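Local coordinates for protein decapping nuclease RAI1 (Scheffersomyces stipitis, PDB 5BTO) that hydrolyses the NAD cap of RNAs in a metal-dependent reaction, releasing the whole NAD moiety from the 5' end, and binds and stimulates the exoribonuclease RAT1, at residues R34-E39 against M210-E215; I111-G116 against M230-E235; L117-L122 against W280-L285; V236-D241 against M255-T260. All blocks are in the same frame, centred on the assembly; numbering follows the deposited sequence.

Contact 1. Residues R34-E39 against M210-E215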
loop_
_atom_site.group_PDB
_atom_site.type_symbol
_atom_site.label_atom_id
_atom_site.label_comp_id
_atom_site.label_asym_id
_atom_site.label_seq_id
_atom_site.Cartn_x
_atom_site.Cartn_y
_atom_site.Cartn_z
ATOM N N ARG A 34 -31.393 18.859 -13.875
ATOM C CA ARG A 34 -32.600 18.640 -13.096
ATOM C C ARG A 34 -33.256 20.012 -12.948
ATOM O O ARG A 34 -32.586 20.980 -12.591
ATOM C CB ARG A 34 -32.259 18.038 -11.730
ATOM C CG ARG A 34 -33.472 17.633 -10.895
ATOM C CD ARG A 34 -33.055 16.875 -9.637
ATOM N NE ARG A 34 -32.451 17.756 -8.642
ATOM C CZ ARG A 34 -31.753 17.335 -7.591
ATOM N NH1 ARG A 34 -31.559 16.037 -7.391
ATOM N NH2 ARG A 34 -31.242 18.215 -6.741
ATOM N N ASP A 35 -34.546 20.111 -13.257
ATOM C CA ASP A 35 -35.206 21.415 -13.224
ATOM C C ASP A 35 -35.779 21.748 -11.852
ATOM O O ASP A 35 -35.610 20.988 -10.895
ATOM C CB ASP A 35 -36.262 21.568 -14.334
ATOM C CG ASP A 35 -37.465 20.654 -14.153
ATOM O OD1 ASP A 35 -37.704 20.166 -13.028
ATOM O OD2 ASP A 35 -38.190 20.439 -15.148
ATOM N N ILE A 36 -36.439 22.898 -11.769
ATOM C CA ILE A 36 -36.979 23.404 -10.514
ATOM C C ILE A 36 -38.022 22.458 -9.929
ATOM O O ILE A 36 -38.198 22.396 -8.712
ATOM C CB ILE A 36 -37.603 24.798 -10.707
ATOM C CG1 ILE A 36 -38.060 25.369 -9.364
ATOM C CG2 ILE A 36 -38.770 24.731 -11.687
ATOM C CD1 ILE A 36 -36.941 25.565 -8.378
ATOM N N ASP A 37 -38.709 21.723 -10.800
ATOM C CA ASP A 37 -39.718 20.766 -10.366
ATOM C C ASP A 37 -39.116 19.395 -10.063
ATOM O O ASP A 37 -39.825 18.473 -9.673
ATOM C CB ASP A 37 -40.834 20.649 -11.409
ATOM C CG ASP A 37 -41.718 21.885 -11.457
ATOM O OD1 ASP A 37 -41.952 22.487 -10.388
ATOM O OD2 ASP A 37 -42.178 22.253 -12.561
ATOM N N GLY A 38 -37.805 19.270 -10.240
ATOM C CA GLY A 38 -37.110 18.033 -9.930
ATOM C C GLY A 38 -37.129 17.031 -11.069
ATOM O O GLY A 38 -36.738 15.875 -10.900
ATOM N N GLU A 39 -37.589 17.474 -12.233
ATOM C CA GLU A 39 -37.622 16.625 -13.419
ATOM C C GLU A 39 -36.307 16.727 -14.190
ATOM O O GLU A 39 -35.652 17.771 -14.182
ATOM C CB GLU A 39 -38.789 17.025 -14.322
ATOM C CG GLU A 39 -40.156 16.938 -13.652
ATOM C CD GLU A 39 -40.640 15.509 -13.474
ATOM O OE1 GLU A 39 -40.120 14.607 -14.164
ATOM O OE2 GLU A 39 -41.549 15.288 -12.647
ATOM N N MET A 210 -36.129 33.724 -4.772
ATOM C CA MET A 210 -36.205 32.495 -3.989
ATOM C C MET A 210 -35.034 31.572 -4.306
ATOM O O MET A 210 -34.570 31.516 -5.444
ATOM C CB MET A 210 -37.528 31.774 -4.247
ATOM C CG MET A 210 -37.732 30.518 -3.414
ATOM S SD MET A 210 -39.378 29.807 -3.634
ATOM C CE MET A 210 -39.296 28.387 -2.551
ATOM N N VAL A 211 -34.561 30.853 -3.293
ATOM C CA VAL A 211 -33.417 29.954 -3.442
ATOM C C VAL A 211 -33.852 28.498 -3.322
ATOM O O VAL A 211 -34.694 28.159 -2.484
ATOM C CB VAL A 211 -32.341 30.241 -2.379
ATOM C CG1 VAL A 211 -31.210 29.223 -2.468
ATOM C CG2 VAL A 211 -31.808 31.650 -2.537
ATOM N N ASN A 212 -33.270 27.641 -4.159
ATOM C CA ASN A 212 -33.605 26.223 -4.169
ATOM C C ASN A 212 -32.393 25.355 -4.495
ATOM O O ASN A 212 -31.397 25.835 -5.050
ATOM C CB ASN A 212 -34.723 25.938 -5.178
ATOM C CG ASN A 212 -34.214 25.851 -6.610
ATOM O OD1 ASN A 212 -33.739 24.803 -7.050
ATOM N ND2 ASN A 212 -34.318 26.951 -7.344
ATOM N N ASN A 213 -32.473 24.074 -4.153
ATOM C CA ASN A 213 -31.409 23.147 -4.531
ATOM C C ASN A 213 -31.913 22.017 -5.426
ATOM O O ASN A 213 -31.252 20.989 -5.578
ATOM C CB ASN A 213 -30.664 22.607 -3.303
ATOM C CG ASN A 213 -31.506 21.662 -2.470
ATOM O OD1 ASN A 213 -32.689 21.456 -2.739
ATOM N ND2 ASN A 213 -30.889 21.066 -1.458
ATOM N N TYR A 214 -33.087 22.220 -6.019
ATOM C CA TYR A 214 -33.612 21.299 -7.019
ATOM C C TYR A 214 -32.841 21.422 -8.323
ATOM O O TYR A 214 -32.479 20.421 -8.944
ATOM C CB TYR A 214 -35.089 21.579 -7.290
ATOM C CG TYR A 214 -36.021 20.952 -6.290
ATOM C CD1 TYR A 214 -36.206 21.518 -5.035
ATOM C CD2 TYR A 214 -36.720 19.790 -6.596
ATOM C CE1 TYR A 214 -37.061 20.947 -4.112
ATOM C CE2 TYR A 214 -37.579 19.209 -5.676
ATOM C CZ TYR A 214 -37.745 19.792 -4.439
ATOM O OH TYR A 214 -38.597 19.221 -3.525
ATOM N N GLU A 215 -32.590 22.660 -8.734
ATOM C CA GLU A 215 -31.976 22.917 -10.030
ATOM C C GLU A 215 -30.509 22.523 -10.048
ATOM O O GLU A 215 -29.724 22.979 -9.214
ATOM C CB GLU A 215 -32.140 24.388 -10.425
ATOM C CG GLU A 215 -33.571 24.790 -10.730
ATOM C CD GLU A 215 -33.709 26.275 -10.990
ATOM O OE1 GLU A 215 -33.293 27.072 -10.126
ATOM O OE2 GLU A 215 -34.229 26.642 -12.062
HETATM O O HOH W 1 -36.125 24.894 -13.702
#

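Contact 2. Residues I111-G116 against M230-E235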
loop_
_atom_site.group_PDB
_atom_site.type_symbol
_atom_site.label_atom_id
_atom_site.label_comp_id
_atom_site.label_asym_id
_atom_site.label_seq_id
_atom_site.Cartn_x
_atom_site.Cartn_y
_atom_site.Cartn_z
ATOM N N ILE A 111 -14.339 3.305 -17.398
ATOM C CA ILE A 111 -15.101 3.524 -16.173
ATOM C C ILE A 111 -16.133 4.635 -16.370
ATOM O O ILE A 111 -15.840 5.650 -16.988
ATOM C CB ILE A 111 -14.169 3.928 -15.000
ATOM C CG1 ILE A 111 -13.174 2.810 -14.669
ATOM C CG2 ILE A 111 -14.984 4.294 -13.752
ATOM C CD1 ILE A 111 -12.047 3.287 -13.753
ATOM N N ILE A 112 -17.333 4.428 -15.838
ATOM C CA ILE A 112 -18.415 5.412 -15.927
ATOM C C ILE A 112 -18.886 5.708 -14.503
ATOM O O ILE A 112 -19.297 4.798 -13.791
ATOM C CB ILE A 112 -19.588 4.857 -16.771
ATOM C CG1 ILE A 112 -19.159 4.726 -18.237
ATOM C CG2 ILE A 112 -20.851 5.738 -16.628
ATOM C CD1 ILE A 112 -20.063 3.830 -19.082
ATOM N N THR A 113 -18.811 6.969 -14.072
ATOM C CA THR A 113 -19.126 7.274 -12.687
ATOM C C THR A 113 -19.370 8.758 -12.478
ATOM O O THR A 113 -19.443 9.523 -13.446
ATOM C CB THR A 113 -17.986 6.780 -11.757
ATOM O OG1 THR A 113 -18.397 6.839 -10.383
ATOM C CG2 THR A 113 -16.724 7.602 -11.964
ATOM N N TYR A 114 -19.521 9.152 -11.219
ATOM C CA TYR A 114 -19.729 10.553 -10.853
ATOM C C TYR A 114 -18.462 11.180 -10.264
ATOM O O TYR A 114 -17.719 10.551 -9.506
ATOM C CB TYR A 114 -20.869 10.682 -9.836
ATOM C CG TYR A 114 -22.251 10.742 -10.442
ATOM C CD1 TYR A 114 -22.763 11.937 -10.935
ATOM C CD2 TYR A 114 -23.053 9.617 -10.506
ATOM C CE1 TYR A 114 -24.021 11.996 -11.495
ATOM C CE2 TYR A 114 -24.323 9.670 -11.068
ATOM C CZ TYR A 114 -24.802 10.864 -11.555
ATOM O OH TYR A 114 -26.062 10.932 -12.118
ATOM N N ARG A 115 -18.257 12.458 -10.570
ATOM C CA ARG A 115 -17.101 13.199 -10.086
ATOM C C ARG A 115 -16.971 13.169 -8.578
ATOM O O ARG A 115 -15.870 13.056 -8.060
ATOM C CB ARG A 115 -17.185 14.669 -10.528
ATOM C CG ARG A 115 -16.283 15.604 -9.714
ATOM C CD ARG A 115 -16.648 17.078 -9.851
ATOM N NE ARG A 115 -17.866 17.459 -9.140
ATOM C CZ ARG A 115 -18.696 18.410 -9.557
ATOM N NH1 ARG A 115 -18.441 19.065 -10.684
ATOM N NH2 ARG A 115 -19.782 18.704 -8.856
ATOM N N GLY A 116 -18.097 13.295 -7.876
ATOM C CA GLY A 116 -18.067 13.375 -6.426
ATOM C C GLY A 116 -17.500 12.107 -5.809
ATOM O O GLY A 116 -16.831 12.154 -4.780
ATOM N N MET A 230 -12.029 7.449 -18.572
ATOM C CA MET A 230 -13.168 7.559 -17.668
ATOM C C MET A 230 -14.199 8.565 -18.161
ATOM O O MET A 230 -13.854 9.575 -18.770
ATOM C CB MET A 230 -12.688 7.951 -16.257
ATOM C CG MET A 230 -11.672 6.949 -15.707
ATOM S SD MET A 230 -10.935 7.444 -14.139
ATOM C CE MET A 230 -12.303 7.167 -13.025
ATOM N N LEU A 231 -15.464 8.261 -17.902
ATOM C CA LEU A 231 -16.555 9.198 -18.133
ATOM C C LEU A 231 -16.966 9.681 -16.747
ATOM O O LEU A 231 -17.258 8.858 -15.863
ATOM C CB LEU A 231 -17.724 8.490 -18.830
ATOM C CG LEU A 231 -18.851 9.362 -19.387
ATOM C CD1 LEU A 231 -18.350 10.194 -20.564
ATOM C CD2 LEU A 231 -20.057 8.549 -19.827
ATOM N N LEU A 232 -16.930 10.994 -16.525
ATOM C CA LEU A 232 -17.312 11.543 -15.221
ATOM C C LEU A 232 -18.452 12.540 -15.355
ATOM O O LEU A 232 -18.375 13.480 -16.162
ATOM C CB LEU A 232 -16.147 12.288 -14.559
ATOM C CG LEU A 232 -14.856 11.591 -14.176
ATOM C CD1 LEU A 232 -13.963 12.561 -13.374
ATOM C CD2 LEU A 232 -15.193 10.364 -13.369
ATOM N N ALA A 233 -19.486 12.370 -14.543
ATOM C CA ALA A 233 -20.587 13.334 -14.501
ATOM C C ALA A 233 -20.418 14.235 -13.271
ATOM O O ALA A 233 -20.134 13.745 -12.172
ATOM C CB ALA A 233 -21.916 12.605 -14.450
ATOM N N GLY A 234 -20.589 15.543 -13.452
ATOM C CA GLY A 234 -20.434 16.464 -12.347
ATOM C C GLY A 234 -21.268 17.722 -12.471
ATOM O O GLY A 234 -21.350 18.311 -13.549
ATOM N N GLU A 235 -21.875 18.144 -11.366
ATOM C CA GLU A 235 -22.583 19.428 -11.348
ATOM C C GLU A 235 -21.625 20.587 -11.573
ATOM O O GLU A 235 -20.510 20.610 -11.041
ATOM C CB GLU A 235 -23.350 19.645 -10.038
ATOM C CG GLU A 235 -24.227 20.910 -10.091
ATOM C CD GLU A 235 -25.027 21.169 -8.832
ATOM O OE1 GLU A 235 -24.931 20.360 -7.889
ATOM O OE2 GLU A 235 -25.754 22.194 -8.788
#

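Contact 3. Residues L117-L122 against W280-L285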
loop_
_atom_site.group_PDB
_atom_site.type_symbol
_atom_site.label_atom_id
_atom_site.label_comp_id
_atom_site.label_asym_id
_atom_site.label_seq_id
_atom_site.Cartn_x
_atom_site.Cartn_y
_atom_site.Cartn_z
ATOM N N LEU A 117 -17.759 10.972 -6.445
ATOM C CA LEU A 117 -17.272 9.709 -5.907
ATOM C C LEU A 117 -15.760 9.613 -6.101
ATOM O O LEU A 117 -15.045 9.099 -5.238
ATOM C CB LEU A 117 -17.975 8.528 -6.582
ATOM C CG LEU A 117 -19.509 8.571 -6.501
ATOM C CD1 LEU A 117 -20.135 7.385 -7.242
ATOM C CD2 LEU A 117 -19.983 8.625 -5.043
ATOM N N MET A 118 -15.271 10.106 -7.234
ATOM C CA MET A 118 -13.837 10.086 -7.499
ATOM C C MET A 118 -13.107 11.096 -6.615
ATOM O O MET A 118 -11.993 10.853 -6.169
ATOM C CB MET A 118 -13.541 10.310 -8.984
ATOM C CG MET A 118 -14.161 9.235 -9.891
ATOM S SD MET A 118 -13.585 7.551 -9.521
ATOM C CE MET A 118 -14.928 6.938 -8.519
ATOM N N THR A 119 -13.758 12.228 -6.354
ATOM C CA THR A 119 -13.214 13.192 -5.407
ATOM C C THR A 119 -12.993 12.582 -4.018
ATOM O O THR A 119 -11.987 12.860 -3.351
ATOM C CB THR A 119 -14.150 14.423 -5.278
ATOM O OG1 THR A 119 -14.269 15.071 -6.557
ATOM C CG2 THR A 119 -13.596 15.406 -4.255
ATOM N N LYS A 120 -13.928 11.753 -3.572
ATOM C CA LYS A 120 -13.756 11.070 -2.290
ATOM C C LYS A 120 -12.496 10.201 -2.282
ATOM O O LYS A 120 -11.800 10.118 -1.270
ATOM C CB LYS A 120 -14.975 10.205 -1.961
ATOM C CG LYS A 120 -16.248 10.980 -1.678
ATOM C CD LYS A 120 -17.355 10.035 -1.246
ATOM C CE LYS A 120 -18.547 10.793 -0.680
ATOM N NZ LYS A 120 -19.523 9.869 -0.031
ATOM N N LEU A 121 -12.207 9.538 -3.404
ATOM C CA LEU A 121 -11.004 8.719 -3.491
ATOM C C LEU A 121 -9.743 9.589 -3.537
ATOM O O LEU A 121 -8.750 9.317 -2.840
ATOM C CB LEU A 121 -11.072 7.791 -4.713
ATOM C CG LEU A 121 -12.214 6.774 -4.708
ATOM C CD1 LEU A 121 -12.218 5.980 -6.003
ATOM C CD2 LEU A 121 -12.040 5.820 -3.521
ATOM N N LEU A 122 -9.792 10.663 -4.325
ATOM C CA LEU A 122 -8.636 11.522 -4.497
ATOM C C LEU A 122 -8.262 12.222 -3.185
ATOM O O LEU A 122 -7.083 12.403 -2.883
ATOM C CB LEU A 122 -8.923 12.559 -5.598
ATOM C CG LEU A 122 -7.923 13.655 -5.948
ATOM C CD1 LEU A 122 -6.553 13.117 -6.278
ATOM C CD2 LEU A 122 -8.456 14.490 -7.135
ATOM N N TRP A 280 -10.292 22.011 -5.049
ATOM C CA TRP A 280 -9.283 21.723 -6.062
ATOM C C TRP A 280 -9.534 20.329 -6.669
ATOM O O TRP A 280 -9.507 20.140 -7.894
ATOM C CB TRP A 280 -7.855 21.792 -5.483
ATOM C CG TRP A 280 -6.884 21.226 -6.464
ATOM C CD1 TRP A 280 -6.378 21.848 -7.574
ATOM C CD2 TRP A 280 -6.376 19.881 -6.492
ATOM N NE1 TRP A 280 -5.570 20.982 -8.275
ATOM C CE2 TRP A 280 -5.552 19.772 -7.631
ATOM C CE3 TRP A 280 -6.528 18.772 -5.653
ATOM C CZ2 TRP A 280 -4.878 18.593 -7.949
ATOM C CZ3 TRP A 280 -5.864 17.599 -5.976
ATOM C CH2 TRP A 280 -5.045 17.522 -7.109
ATOM N N ALA A 281 -9.765 19.351 -5.807
ATOM C CA ALA A 281 -9.953 17.982 -6.290
ATOM C C ALA A 281 -11.133 17.901 -7.253
ATOM O O ALA A 281 -11.019 17.304 -8.324
ATOM C CB ALA A 281 -10.136 17.001 -5.123
ATOM N N GLN A 282 -12.258 18.501 -6.869
ATOM C CA GLN A 282 -13.471 18.495 -7.692
ATOM C C GLN A 282 -13.237 19.152 -9.041
ATOM O O GLN A 282 -13.632 18.629 -10.090
ATOM C CB GLN A 282 -14.589 19.268 -6.994
ATOM C CG GLN A 282 -15.145 18.602 -5.767
ATOM C CD GLN A 282 -16.209 19.450 -5.106
ATOM O OE1 GLN A 282 -16.767 20.364 -5.727
ATOM N NE2 GLN A 282 -16.496 19.161 -3.842
ATOM N N CYS A 283 -12.592 20.307 -9.009
ATOM C CA CYS A 283 -12.380 21.086 -10.222
ATOM C C CYS A 283 -11.330 20.463 -11.123
ATOM O O CYS A 283 -11.493 20.433 -12.346
ATOM C CB CYS A 283 -12.011 22.525 -9.870
ATOM S SG CYS A 283 -13.418 23.409 -9.163
ATOM N N PHE A 284 -10.267 19.936 -10.515
ATOM C CA PHE A 284 -9.201 19.297 -11.275
ATOM C C PHE A 284 -9.732 18.088 -12.051
ATOM O O PHE A 284 -9.431 17.916 -13.239
ATOM C CB PHE A 284 -8.067 18.867 -10.340
ATOM C CG PHE A 284 -6.962 18.149 -11.032
ATOM C CD1 PHE A 284 -5.996 18.850 -11.725
ATOM C CD2 PHE A 284 -6.884 16.766 -10.989
ATOM C CE1 PHE A 284 -4.973 18.189 -12.365
ATOM C CE2 PHE A 284 -5.861 16.096 -11.633
ATOM C CZ PHE A 284 -4.904 16.808 -12.319
ATOM N N LEU A 285 -10.509 17.250 -11.374
ATOM C CA LEU A 285 -11.085 16.068 -12.011
ATOM C C LEU A 285 -12.029 16.420 -13.144
ATOM O O LEU A 285 -12.089 15.699 -14.151
ATOM C CB LEU A 285 -11.818 15.197 -10.991
ATOM C CG LEU A 285 -10.936 14.480 -9.973
ATOM C CD1 LEU A 285 -11.800 13.792 -8.917
ATOM C CD2 LEU A 285 -10.055 13.463 -10.686
#

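Contact 4. Residues V236-D241 against M255-T260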
loop_
_atom_site.group_PDB
_atom_site.type_symbol
_atom_site.label_atom_id
_atom_site.label_comp_id
_atom_site.label_asym_id
_atom_site.label_seq_id
_atom_site.Cartn_x
_atom_site.Cartn_y
_atom_site.Cartn_z
ATOM N N VAL A 236 -22.088 21.558 -12.358
ATOM C CA VAL A 236 -21.325 22.755 -12.677
ATOM C C VAL A 236 -22.159 23.953 -12.259
ATOM O O VAL A 236 -23.363 24.011 -12.538
ATOM C CB VAL A 236 -21.018 22.807 -14.193
ATOM C CG1 VAL A 236 -20.627 24.226 -14.639
ATOM C CG2 VAL A 236 -19.937 21.770 -14.557
ATOM N N ASP A 237 -21.533 24.905 -11.572
ATOM C CA ASP A 237 -22.293 25.987 -10.955
ATOM C C ASP A 237 -22.707 27.076 -11.943
ATOM O O ASP A 237 -23.847 27.530 -11.917
ATOM C CB ASP A 237 -21.531 26.600 -9.778
ATOM C CG ASP A 237 -21.330 25.609 -8.644
ATOM O OD1 ASP A 237 -22.203 24.732 -8.484
ATOM O OD2 ASP A 237 -20.310 25.701 -7.925
ATOM N N CYS A 238 -21.792 27.482 -12.816
ATOM C CA CYS A 238 -22.104 28.547 -13.764
ATOM C C CYS A 238 -21.093 28.637 -14.897
ATOM O O CYS A 238 -20.062 27.966 -14.897
ATOM C CB CYS A 238 -22.201 29.902 -13.034
ATOM S SG CYS A 238 -20.635 30.601 -12.519
ATOM N N VAL A 239 -21.419 29.476 -15.876
ATOM C CA VAL A 239 -20.505 29.854 -16.938
ATOM C C VAL A 239 -19.947 31.227 -16.580
ATOM O O VAL A 239 -20.700 32.096 -16.141
ATOM C CB VAL A 239 -21.273 29.938 -18.277
ATOM C CG1 VAL A 239 -20.435 30.585 -19.357
ATOM C CG2 VAL A 239 -21.697 28.533 -18.699
ATOM N N TRP A 240 -18.640 31.427 -16.734
ATOM C CA TRP A 240 -18.076 32.741 -16.407
ATOM C C TRP A 240 -18.140 33.739 -17.551
ATOM O O TRP A 240 -18.217 34.941 -17.319
ATOM C CB TRP A 240 -16.661 32.654 -15.822
ATOM C CG TRP A 240 -15.606 32.139 -16.729
ATOM C CD1 TRP A 240 -15.263 30.825 -16.940
ATOM C CD2 TRP A 240 -14.706 32.920 -17.518
ATOM N NE1 TRP A 240 -14.215 30.750 -17.832
ATOM C CE2 TRP A 240 -13.859 32.021 -18.205
ATOM C CE3 TRP A 240 -14.543 34.293 -17.724
ATOM C CZ2 TRP A 240 -12.859 32.454 -19.075
ATOM C CZ3 TRP A 240 -13.554 34.720 -18.589
ATOM C CH2 TRP A 240 -12.725 33.803 -19.255
ATOM N N ASP A 241 -18.122 33.260 -18.785
ATOM C CA ASP A 241 -18.249 34.191 -19.903
ATOM C C ASP A 241 -19.360 33.821 -20.883
ATOM O O ASP A 241 -20.394 34.499 -20.936
ATOM C CB ASP A 241 -16.895 34.453 -20.588
ATOM C CG ASP A 241 -16.202 33.187 -21.081
ATOM O OD1 ASP A 241 -16.691 32.069 -20.823
ATOM O OD2 ASP A 241 -15.140 33.322 -21.728
ATOM N N MET A 255 -17.259 27.644 -14.212
ATOM C CA MET A 255 -16.657 28.129 -12.969
ATOM C C MET A 255 -17.412 27.534 -11.785
ATOM O O MET A 255 -18.618 27.299 -11.858
ATOM C CB MET A 255 -16.676 29.675 -12.930
ATOM C CG MET A 255 -15.834 30.292 -11.804
ATOM S SD MET A 255 -15.476 32.056 -12.053
ATOM C CE MET A 255 -17.153 32.657 -12.181
ATOM N N GLU A 256 -16.687 27.262 -10.704
ATOM C CA GLU A 256 -17.278 26.788 -9.466
ATOM C C GLU A 256 -17.512 27.962 -8.517
ATOM O O GLU A 256 -16.736 28.916 -8.514
ATOM C CB GLU A 256 -16.321 25.788 -8.817
ATOM C CG GLU A 256 -16.839 25.129 -7.563
ATOM C CD GLU A 256 -17.671 23.902 -7.866
ATOM O OE1 GLU A 256 -17.687 23.473 -9.037
ATOM O OE2 GLU A 256 -18.305 23.367 -6.933
ATOM N N LEU A 257 -18.569 27.887 -7.716
ATOM C CA LEU A 257 -18.875 28.926 -6.719
ATOM C C LEU A 257 -18.993 28.304 -5.329
ATOM O O LEU A 257 -19.792 27.398 -5.123
ATOM C CB LEU A 257 -20.196 29.612 -7.064
ATOM C CG LEU A 257 -20.251 30.259 -8.444
ATOM C CD1 LEU A 257 -21.637 30.808 -8.734
ATOM C CD2 LEU A 257 -19.199 31.352 -8.540
ATOM N N LYS A 258 -18.216 28.814 -4.373
ATOM C CA LYS A 258 -18.202 28.259 -3.023
ATOM C C LYS A 258 -18.231 29.376 -1.999
ATOM O O LYS A 258 -17.934 30.527 -2.325
ATOM C CB LYS A 258 -16.929 27.435 -2.802
ATOM C CG LYS A 258 -16.682 26.337 -3.800
ATOM C CD LYS A 258 -17.606 25.166 -3.577
ATOM C CE LYS A 258 -17.069 23.925 -4.295
ATOM N NZ LYS A 258 -18.097 22.853 -4.443
ATOM N N THR A 259 -18.556 29.026 -0.756
ATOM C CA THR A 259 -18.517 29.981 0.348
ATOM C C THR A 259 -17.808 29.393 1.557
ATOM O O THR A 259 -17.731 28.173 1.717
ATOM C CB THR A 259 -19.926 30.383 0.809
ATOM O OG1 THR A 259 -20.571 29.252 1.410
ATOM C CG2 THR A 259 -20.754 30.896 -0.355
ATOM N N THR A 260 -17.309 30.270 2.419
ATOM C CA THR A 260 -16.682 29.840 3.655
ATOM C C THR A 260 -16.634 31.040 4.596
ATOM O O THR A 260 -16.879 32.169 4.172
ATOM C CB THR A 260 -15.263 29.285 3.393
ATOM O OG1 THR A 260 -14.796 28.558 4.543
ATOM C CG2 THR A 260 -14.297 30.413 3.054
HETATM O O HOH W 2 -20.789 22.175 -8.300
HETATM O O HOH W 3 -20.537 24.518 -5.519
#

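Contact 1. Residues R34-E39 against M210-E215
The guanidinium of Arg34 meets the backbone of Asn213 and Tyr214 edge-on. Its NE donates almost straight to Tyr214 O (2.7 Å, 170° at the hydrogen), within the guanidinium plane and on a carbonyl lone pair, while NH2 makes a weak bond to Asn213 O; the bend at chi3 (73°) turns the group this way. NH1 is hydrogen-bonded to Asn83 OD1. A leucine in place of Arg34 would probably leave both carbonyls without this donor and the 210-215 loop less firmly held. Arg34 closes strand 27-34 of the large mixed sheet, and a type I turn, Asp35 to Gly38, follows. Over this turn the Tyr214 ring presents its CD2 edge to Gly38 CA, 3.8 Å away in the ring plane. Asn212, in an Asx motif, takes Glu215 N on OD1 and gives ND2 to Glu215 OE1 (3.0 Å), which it meets from above the carboxylate plane. Glu215 lays its CG alongside the Ile36 backbone, and a water links Glu215 OE2 to Ile36 N.

Contact 2. Residues I111-G116 against M230-E235
Ile111 and Met230 lie side by side and point the same way, with Ile111 CD1 4.0 Å from the Met230 methyl CE; Ile344 of helix 333-350 packs on both. Thr113 and Leu232 continue this face. There Thr113 CG2 stands between its own backbone N and carbonyl carbon (OG1 at chi1 -169°), pressed to 3.5 Å from Leu232 CD2, tighter than usual van der Waals contact, while OG1 turns to Ile145 O. The other face carries Ile112 beside Leu231, and then Tyr114, whose CD1 lies 3.7 Å from Ala233 CB and whose hydroxyl is bonded to Asp86 O. Between the faces run the backbone hydrogen bonds of the parallel pair, ending with Arg115 N to Ala233 O (2.8 Å, 179°), where the strand gives way to a helix with Tyr114 at its N-cap. At the polar edge Arg115 bends at chi3 and grips one atom end-on with two nitrogens: NH1 reaches Glu235 O at 2.6 Å and NH2 reaches Glu235 O at 3.0 Å, both close to the guanidinium plane. Gly234 CA sits 3.7 Å above that plane, where a side chain on Gly234 would collide with NH1. Tyr114, Arg115, Gly116 and Glu235 all bind substrate, so this parallel strand pair, in the central sheet of a PD-(D/E)XK nuclease fold, carries part of the cap-binding pocket on its C-terminal ends.

Contact 3. Residues L117-L122 against W280-L285
Two helices that contribute to the substrate site, 115-123 and 266-286, cross here at 123°, their axes 9.2 Å apart at the closest, and Gln282 on the second is itself a substrate-binding residue. Leu122 carries the apolar part of the interface. With its CG anti to the backbone N (chi1 176°), it extends toward the other helix and puts CD2 3.6 Å from Ala281 CB. The same methyl meets Leu285 CG at 3.8 Å, the two leucines reaching tip to tip, and approaches Trp280 CZ3 obliquely. One turn earlier, Thr119 crosses both Gln282 and Leu285. Its methyl CG2 rests 3.9 Å from Ala281 CB, and OG1 lies 3.6 Å from Leu285 CD1; this hydroxyl is bonded to Arg115 O within its own helix. Leu285 CD1 also comes within 3.9 Å of Met118 CB. Gln282 CG touches the Thr119 side chain, while the extended chain beyond it carries OE1 to the Lys258 ammonium. Tyr340 of helix 333-350 packs against Met118 and Leu122. No hydrogen bond joins the two segments: the small Ala281 and Thr119 probably let Leu122 and Leu285 pack between the helices, which are held by van der Waals packing, with the polar end of Gln282 directed into the active site.

Contact 4. Residues V236-D241 against M255-T260
Asp237 OD2 is gripped by the backbone of the neighbouring strand and by water. Leu257 N donates to Asp237 OD2 in a straight line (2.8 Å, 179°) on the anti lone pair, and a water 2.7 Å from Asp237 OD2 probably donates a second bond; that water accepts from Lys258 NZ. With CG anti to the carbonyl carbon (chi1 -64°), Asp237 directs its carboxylate across that of Glu256, the planes turned 52° apart. Their oxygens Asp237 OD2 and Glu256 OE2 stand only 3.2 Å apart, and Glu186, also a metal ligand, comes close to Asp237 OD1. Lys258 NZ forms a salt bridge to Glu256 OE2 at 2.6 Å. An alanine at Glu256 would probably leave the Lys258 ammonium without its carboxylate mate and deprive the metal site of one ligand. Away from the acids, Cys238 and Met255 form an antiparallel hydrogen-bonded pair, with Met255 N to Cys238 O at 2.9 Å. On their apolar side Met255 CE, brought round by the bend at chi3, lies 3.7 Å from Trp240 CB, Met255 SD stands obliquely to the indole five-membered ring in a Met-aromatic contact, and Cys238 SG meets Leu257 CD1 at 3.9 Å. Asp237, Glu256 and Leu257 bind the divalent cation and Lys258 the substrate; Asp237 followed by Glu256-Leu257-Lys258 on the next strand fits the D...(D/E)XK signature of the PD-(D/E)XK nucleases.

Contact 2 is a parallel pairing inside the large mixed sheet, and contact 1 joins the loops flanking two further strands of it, 27-34 and 216-225; their centres lie 21 Å apart. Helix 115-123 leads from contact 2 into contact 3, whose centre is about 10 Å from that of contact 2. Segment 236-241 follows directly on 230-235, taking the chain from the large sheet to the four-stranded sheet of contact 4; along the chain contact 4 is nested within the loop closed by contact 3. Gln282 and Lys258 connect contacts 3 and 4. Substrate-binding residues of contacts 2, 3 and 4 thus converge beside the metal ligands of contact 4, while contact 1 lies more peripherally.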